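Local coordinates for protein putative oxidoreductase (PDB 3C1A) that is a putative oxidoreductase of the GFO/IDH/MocA family that probably binds a nicotinamide adenine dinucleotide cofactor in its Rossmann-fold domain, at residues Gly159-Asp171 / Glu200-Thr212. Residues are numbered along the deposited sequence; the frame is centred on the assembly and turned at random.
Sequences GPYRPGGVPMLWD and EKDGGEAGDVTLT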
ATOM      1  N   GLY A 159       1.108 -18.302   5.565  1.00 20.64           N
ATOM      2  CA  GLY A 159       0.423 -17.508   6.554  1.00 20.49           C
ATOM      3  C   GLY A 159       0.943 -16.077   6.578  1.00 23.74           C
ATOM      4  O   GLY A 159       1.407 -15.546   5.546  1.00 22.87           O
ATOM      5  N   PRO A 160       0.942 -15.451   7.770  1.00 25.16           N
ATOM      6  CA  PRO A 160       0.631 -16.048   9.061  1.00 24.04           C
ATOM      7  C   PRO A 160      -0.842 -16.337   9.198  1.00 21.70           C
ATOM      8  O   PRO A 160      -1.670 -15.813   8.452  1.00 24.59           O
ATOM      9  CB  PRO A 160       1.108 -14.980  10.065  1.00 27.33           C
ATOM     10  CG  PRO A 160       2.043 -14.081   9.264  1.00 29.35           C
ATOM     11  CD  PRO A 160       1.320 -14.038   7.943  1.00 28.88           C
ATOM     12  N   TYR A 161      -1.152 -17.266  10.083  1.00 21.96           N
ATOM     13  CA  TYR A 161      -2.504 -17.699  10.285  1.00 22.07           C
ATOM     14  C   TYR A 161      -2.885 -17.187  11.670  1.00 26.01           C
ATOM     15  O   TYR A 161      -2.220 -17.507  12.646  1.00 27.36           O
ATOM     16  CB  TYR A 161      -2.602 -19.222  10.168  1.00 21.62           C
ATOM     17  CG  TYR A 161      -1.931 -19.774   8.921  1.00 18.34           C
ATOM     18  CD1 TYR A 161      -2.537 -19.674   7.674  1.00 23.29           C
ATOM     19  CD2 TYR A 161      -0.674 -20.397   8.991  1.00 21.93           C
ATOM     20  CE1 TYR A 161      -1.909 -20.189   6.520  1.00 18.15           C
ATOM     21  CE2 TYR A 161      -0.055 -20.904   7.848  1.00 21.08           C
ATOM     22  CZ  TYR A 161      -0.689 -20.800   6.624  1.00 19.70           C
ATOM     23  OH  TYR A 161      -0.067 -21.287   5.488  1.00 16.51           O
ATOM     24  N   ARG A 162      -3.941 -16.367  11.713  1.00 26.17           N
ATOM     25  CA  ARG A 162      -4.292 -15.552  12.868  1.00 26.57           C
ATOM     26  C   ARG A 162      -5.800 -15.551  13.017  1.00 25.35           C
ATOM     27  O   ARG A 162      -6.493 -15.022  12.154  1.00 20.98           O
ATOM     28  CB  ARG A 162      -3.865 -14.109  12.623  1.00 30.44           C
ATOM     29  CG  ARG A 162      -2.362 -13.882  12.528  1.00 30.53           C
ATOM     30  CD  ARG A 162      -2.037 -12.476  11.967  1.00 37.72           C
ATOM     31  NE  ARG A 162      -0.649 -12.103  12.288  1.00 41.75           N
ATOM     32  CZ  ARG A 162       0.256 -11.625  11.434  1.00 42.39           C
ATOM     33  NH1 ARG A 162      -0.040 -11.402  10.152  1.00 35.22           N
ATOM     34  NH2 ARG A 162       1.486 -11.361  11.883  1.00 43.73           N
ATOM     35  N   PRO A 163      -6.315 -16.122  14.107  1.00 22.41           N
ATOM     36  CA  PRO A 163      -7.749 -16.056  14.358  1.00 22.11           C
ATOM     37  C   PRO A 163      -8.281 -14.618  14.392  1.00 19.93           C
ATOM     38  O   PRO A 163      -7.787 -13.802  15.141  1.00 18.82           O
ATOM     39  CB  PRO A 163      -7.885 -16.694  15.736  1.00 24.06           C
ATOM     40  CG  PRO A 163      -6.654 -17.508  15.925  1.00 23.59           C
ATOM     41  CD  PRO A 163      -5.584 -16.848  15.166  1.00 24.02           C
ATOM     42  N   GLY A 164      -9.282 -14.309  13.581  1.00 20.97           N
ATOM     43  CA  GLY A 164      -9.893 -12.971  13.594  1.00 20.17           C
ATOM     44  C   GLY A 164      -8.988 -11.912  12.996  1.00 19.99           C
ATOM     45  O   GLY A 164      -9.271 -10.714  13.104  1.00 22.25           O
ATOM     46  N   GLY A 165      -7.897 -12.347  12.363  1.00 18.63           N
ATOM     47  CA  GLY A 165      -6.976 -11.460  11.689  1.00 17.00           C
ATOM     48  C   GLY A 165      -7.658 -10.732  10.542  1.00 17.32           C
ATOM     49  O   GLY A 165      -8.742 -11.144  10.074  1.00 14.74           O
ATOM     50  N   VAL A 166      -7.070  -9.599  10.149  1.00 16.40           N
ATOM     51  CA  VAL A 166      -7.506  -8.852   8.958  1.00 16.70           C
ATOM     52  C   VAL A 166      -7.506  -9.819   7.775  1.00 14.04           C
ATOM     53  O   VAL A 166      -6.482 -10.453   7.484  1.00 10.18           O
ATOM     54  CB  VAL A 166      -6.614  -7.593   8.675  1.00 16.12           C
ATOM     55  CG1 VAL A 166      -7.045  -6.866   7.423  1.00 15.06           C
ATOM     56  CG2 VAL A 166      -6.673  -6.627   9.822  1.00 19.92           C
ATOM     57  N   PRO A 167      -8.657  -9.973   7.093  1.00 13.19           N
ATOM     58  CA  PRO A 167      -8.712 -10.925   5.990  1.00 13.58           C
ATOM     59  C   PRO A 167      -7.709 -10.630   4.916  1.00 14.12           C
ATOM     60  O   PRO A 167      -7.557  -9.456   4.534  1.00 13.89           O
ATOM     61  CB  PRO A 167     -10.136 -10.729   5.431  1.00 15.10           C
ATOM     62  CG  PRO A 167     -10.872 -10.179   6.530  1.00 18.07           C
ATOM     63  CD  PRO A 167      -9.953  -9.295   7.246  1.00 13.25           C
HETATM   64  N   MSE A 168      -7.030 -11.693   4.459  1.00 13.80           N
HETATM   65  CA  MSE A 168      -6.050 -11.645   3.357  1.00 14.47           C
HETATM   66  C   MSE A 168      -6.547 -10.790   2.178  1.00 12.45           C
HETATM   67  O   MSE A 168      -5.792 -10.013   1.634  1.00 11.91           O
HETATM   68  CB  MSE A 168      -5.761 -13.084   2.882  1.00 13.75           C
HETATM   69  CG  MSE A 168      -4.922 -13.169   1.668  1.00  8.70           C
HETATM   70 SE   MSE A 168      -4.461 -14.963   1.222  0.75  8.34          SE
HETATM   71  CE  MSE A 168      -6.311 -15.566   0.711  1.00  5.43           C
ATOM     72  N   LEU A 169      -7.817 -10.918   1.796  1.00 13.12           N
ATOM     73  CA  LEU A 169      -8.370 -10.165   0.640  1.00 14.61           C
ATOM     74  C   LEU A 169      -8.092  -8.665   0.846  1.00 14.58           C
ATOM     75  O   LEU A 169      -7.634  -7.971  -0.059  1.00 15.58           O
ATOM     76  CB  LEU A 169      -9.887 -10.422   0.486  1.00 15.68           C
ATOM     77  CG  LEU A 169     -10.623  -9.949  -0.781  1.00 19.60           C
ATOM     78  CD1 LEU A 169     -11.556 -11.068  -1.342  1.00 22.74           C
ATOM     79  CD2 LEU A 169     -11.385  -8.651  -0.556  1.00 24.09           C
ATOM     80  N   TRP A 170      -8.334  -8.182   2.058  1.00 14.97           N
ATOM     81  CA  TRP A 170      -8.188  -6.760   2.359  1.00 13.50           C
ATOM     82  C   TRP A 170      -6.747  -6.404   2.526  1.00 17.02           C
ATOM     83  O   TRP A 170      -6.271  -5.471   1.892  1.00 15.72           O
ATOM     84  CB  TRP A 170      -8.948  -6.391   3.620  1.00 15.49           C
ATOM     85  CG  TRP A 170     -10.413  -6.304   3.330  1.00 14.56           C
ATOM     86  CD1 TRP A 170     -11.292  -7.334   3.235  1.00 18.82           C
ATOM     87  CD2 TRP A 170     -11.134  -5.118   3.011  1.00 14.65           C
ATOM     88  NE1 TRP A 170     -12.538  -6.863   2.912  1.00 18.01           N
ATOM     89  CE2 TRP A 170     -12.473  -5.501   2.762  1.00 17.78           C
ATOM     90  CE3 TRP A 170     -10.787  -3.773   2.920  1.00 16.41           C
ATOM     91  CZ2 TRP A 170     -13.461  -4.579   2.444  1.00 14.72           C
ATOM     92  CZ3 TRP A 170     -11.770  -2.859   2.590  1.00 13.44           C
ATOM     93  CH2 TRP A 170     -13.086  -3.265   2.366  1.00 15.99           C
ATOM     94  N   ASP A 171      -6.079  -7.135   3.396  1.00 17.81           N
ATOM     95  CA  ASP A 171      -4.700  -6.848   3.775  1.00 19.13           C
ATOM     96  C   ASP A 171      -3.753  -6.976   2.574  1.00 21.12           C
ATOM     97  O   ASP A 171      -3.124  -6.001   2.184  1.00 24.12           O
ATOM     98  CB  ASP A 171      -4.325  -7.762   4.943  1.00 21.35           C
ATOM     99  CG  ASP A 171      -2.940  -7.521   5.503  1.00 26.78           C
ATOM    100  OD1 ASP A 171      -2.277  -6.496   5.215  1.00 33.03           O
ATOM    101  OD2 ASP A 171      -2.510  -8.403   6.277  1.00 33.78           O
ATOM    102  N   GLU A 200      -9.286 -23.443   7.252  1.00 23.89           N
ATOM    103  CA  GLU A 200      -8.763 -22.841   8.493  1.00 26.10           C
ATOM    104  C   GLU A 200      -7.449 -23.517   8.768  1.00 25.51           C
ATOM    105  O   GLU A 200      -7.343 -24.722   8.577  1.00 27.38           O
ATOM    106  CB  GLU A 200      -9.708 -23.135   9.653  1.00 24.65           C
ATOM    107  CG  GLU A 200      -9.726 -22.088  10.758  1.00 36.47           C
ATOM    108  N   LYS A 201      -6.438 -22.767   9.187  1.00 23.87           N
ATOM    109  CA  LYS A 201      -5.226 -23.366   9.745  1.00 25.79           C
ATOM    110  C   LYS A 201      -4.831 -22.628  11.022  1.00 26.01           C
ATOM    111  O   LYS A 201      -4.666 -21.413  11.006  1.00 22.94           O
ATOM    112  CB  LYS A 201      -4.083 -23.306   8.761  1.00 24.82           C
ATOM    113  CG  LYS A 201      -2.898 -24.088   9.206  1.00 32.30           C
ATOM    114  CD  LYS A 201      -1.742 -23.950   8.242  1.00 39.42           C
ATOM    115  CE  LYS A 201      -1.936 -24.718   6.938  1.00 44.00           C
ATOM    116  NZ  LYS A 201      -0.658 -24.762   6.127  1.00 45.00           N
ATOM    117  N   ASP A 202      -4.687 -23.360  12.123  1.00 27.76           N
ATOM    118  CA  ASP A 202      -4.353 -22.747  13.422  1.00 27.23           C
ATOM    119  C   ASP A 202      -5.378 -21.677  13.819  1.00 26.59           C
ATOM    120  O   ASP A 202      -5.029 -20.612  14.368  1.00 26.64           O
ATOM    121  CB  ASP A 202      -2.938 -22.144  13.387  1.00 29.45           C
ATOM    122  CG  ASP A 202      -1.881 -23.160  13.022  1.00 33.76           C
ATOM    123  OD1 ASP A 202      -2.134 -24.365  13.213  1.00 46.51           O
ATOM    124  OD2 ASP A 202      -0.797 -22.765  12.544  1.00 41.55           O
ATOM    125  N   GLY A 203      -6.639 -21.958  13.505  1.00 25.05           N
ATOM    126  CA  GLY A 203      -7.746 -21.040  13.787  1.00 24.98           C
ATOM    127  C   GLY A 203      -7.840 -19.809  12.887  1.00 23.14           C
ATOM    128  O   GLY A 203      -8.780 -19.023  13.044  1.00 24.41           O
ATOM    129  N   GLY A 204      -6.894 -19.648  11.950  1.00 19.34           N
ATOM    130  CA  GLY A 204      -6.911 -18.568  10.945  1.00 19.36           C
ATOM    131  C   GLY A 204      -7.226 -19.042   9.527  1.00 20.44           C
ATOM    132  O   GLY A 204      -6.964 -20.183   9.186  1.00 21.05           O
ATOM    133  N   GLU A 205      -7.783 -18.146   8.702  1.00 22.10           N
ATOM    134  CA  GLU A 205      -8.106 -18.426   7.290  1.00 19.72           C
ATOM    135  C   GLU A 205      -6.853 -18.842   6.512  1.00 19.36           C
ATOM    136  O   GLU A 205      -5.819 -18.174   6.567  1.00 11.41           O
ATOM    137  CB  GLU A 205      -8.738 -17.194   6.592  1.00 21.33           C
ATOM    138  CG  GLU A 205      -9.542 -17.530   5.299  1.00 22.02           C
ATOM    139  CD  GLU A 205     -10.192 -16.314   4.614  1.00 24.87           C
ATOM    140  OE1 GLU A 205      -9.500 -15.279   4.413  1.00 21.56           O
ATOM    141  OE2 GLU A 205     -11.410 -16.396   4.266  1.00 27.22           O
ATOM    142  N   ALA A 206      -6.982 -19.933   5.771  1.00 18.97           N
ATOM    143  CA  ALA A 206      -5.912 -20.490   4.964  1.00 18.12           C
ATOM    144  C   ALA A 206      -6.548 -20.720   3.594  1.00 18.43           C
ATOM    145  O   ALA A 206      -7.556 -21.435   3.483  1.00 18.26           O
ATOM    146  CB  ALA A 206      -5.438 -21.827   5.555  1.00 16.47           C
ATOM    147  N   GLY A 207      -5.988 -20.102   2.559  1.00 13.90           N
ATOM    148  CA  GLY A 207      -6.558 -20.246   1.240  1.00 16.86           C
ATOM    149  C   GLY A 207      -5.894 -19.552   0.082  1.00 14.66           C
ATOM    150  O   GLY A 207      -4.775 -19.032   0.183  1.00 15.48           O
ATOM    151  N   ASP A 208      -6.628 -19.588  -1.027  1.00 16.79           N
ATOM    152  CA  ASP A 208      -6.169 -19.259  -2.375  1.00 15.25           C
ATOM    153  C   ASP A 208      -7.328 -18.590  -3.095  1.00 15.96           C
ATOM    154  O   ASP A 208      -8.298 -19.264  -3.391  1.00 11.34           O
ATOM    155  CB  ASP A 208      -5.810 -20.555  -3.101  1.00 16.35           C
ATOM    156  CG  ASP A 208      -5.089 -20.338  -4.448  1.00 16.98           C
ATOM    157  OD1 ASP A 208      -4.962 -19.175  -4.915  1.00 16.15           O
ATOM    158  OD2 ASP A 208      -4.676 -21.372  -5.077  1.00 13.87           O
ATOM    159  N   VAL A 209      -7.213 -17.278  -3.377  1.00 13.27           N
ATOM    160  CA  VAL A 209      -8.280 -16.533  -4.026  1.00 14.45           C
ATOM    161  C   VAL A 209      -7.694 -15.786  -5.217  1.00 12.92           C
ATOM    162  O   VAL A 209      -6.520 -15.402  -5.216  1.00 14.65           O
ATOM    163  CB  VAL A 209      -9.002 -15.570  -3.080  1.00 14.27           C
ATOM    164  CG1 VAL A 209      -8.031 -14.509  -2.550  1.00 15.15           C
ATOM    165  CG2 VAL A 209     -10.206 -14.911  -3.765  1.00 14.65           C
ATOM    166  N   THR A 210      -8.485 -15.710  -6.280  1.00 13.71           N
ATOM    167  CA  THR A 210      -8.181 -14.828  -7.394  1.00 12.26           C
ATOM    168  C   THR A 210      -9.268 -13.762  -7.543  1.00 12.47           C
ATOM    169  O   THR A 210     -10.459 -14.097  -7.643  1.00 14.34           O
ATOM    170  CB  THR A 210      -7.947 -15.593  -8.704  1.00 13.66           C
ATOM    171  OG1 THR A 210      -6.690 -16.295  -8.592  1.00 16.69           O
ATOM    172  CG2 THR A 210      -7.853 -14.582  -9.878  1.00 10.79           C
ATOM    173  N   LEU A 211      -8.845 -12.493  -7.537  1.00 14.21           N
ATOM    174  CA  LEU A 211      -9.711 -11.355  -7.841  1.00 12.80           C
ATOM    175  C   LEU A 211      -9.641 -11.030  -9.323  1.00 15.04           C
ATOM    176  O   LEU A 211      -8.559 -10.889  -9.864  1.00 14.35           O
ATOM    177  CB  LEU A 211      -9.335 -10.103  -7.035  1.00 13.49           C
ATOM    178  CG  LEU A 211      -9.198 -10.270  -5.524  1.00 17.65           C
ATOM    179  CD1 LEU A 211      -9.043  -8.917  -4.907  1.00 18.88           C
ATOM    180  CD2 LEU A 211     -10.381 -11.026  -4.924  1.00 19.15           C
ATOM    181  N   THR A 212     -10.801 -10.924  -9.964  1.00 12.11           N
ATOM    182  CA  THR A 212     -10.871 -10.479 -11.358  1.00 16.20           C
ATOM    183  C   THR A 212     -11.542  -9.123 -11.439  1.00 15.92           C
ATOM    184  O   THR A 212     -12.675  -8.961 -10.990  1.00 18.21           O
ATOM    185  CB  THR A 212     -11.626 -11.465 -12.275  1.00 14.84           C
ATOM    186  OG1 THR A 212     -11.152 -12.796 -12.056  1.00 16.99           O
ATOM    187  CG2 THR A 212     -11.392 -11.090 -13.757  1.00 17.85           C
TER
HETATM  188  O   HOH W   1      -4.939 -15.997   8.415  1.00 43.47           O
HETATM  189  O   HOH W   2      -8.069 -15.495   9.820  1.00 15.82           O
HETATM  190  O   HOH W   3     -10.236 -16.278  11.914  1.00 31.75           O
HETATM  191  O   HOH W   4      -7.564 -14.141   5.761  1.00 20.12           O
HETATM  192  O   HOH W   5      -9.560 -12.936   2.829  1.00 19.78           O
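Tyr-161 lays its ring against the hairpin that joins strands 190-201 and 204-215. Lys-201 sets CD over one face, toward the rim, 3.7 Å from the ring centroid in a CH-pi contact; a bend at chi3 (-74°) turns NZ toward the phenol end. Gly-159 CA lies over the centre of the opposite face, so the ring is sandwiched, and Glu-205 O meets its edge in plane, 3.8 Å from CD1. The type I' turn from Lys-201 to Gly-204 passes close to the loop before helix 168-184: Pro-163 CA makes a C-H...O contact of 3.4 Å with Gly-203 O. Gly-204, with no side chain, packs its CA directly against the backbone, 4.3 Å from Tyr-161 C.

No direct hydrogen bond crosses; water does the bridging. One molecule links Arg-162 O to Glu-205 N. Two more donate to Glu-205 OE1, at 2.6 and 2.8 Å, while accepting from the N-H groups of Met-168 and Leu-169 in the helix's first turn, where a carboxylate, though held through water, would be expected to be favoured by the helix dipole. Arg-198 holds the other carboxylate oxygen in a salt bridge.

Farther along, long, unbranched selenomethionine Met-168 reaches the strand, CE 3.8 Å from Val-209 CG1, and buried, apolar Leu-169 and Leu-211 meet through CD1 and CD2. Here the helix start packs on the C-terminal domain's mixed sheet, with Trp-195 of strand 190-201 touching Met-168 and Val-209, and helix 301-314 flanking Leu-169.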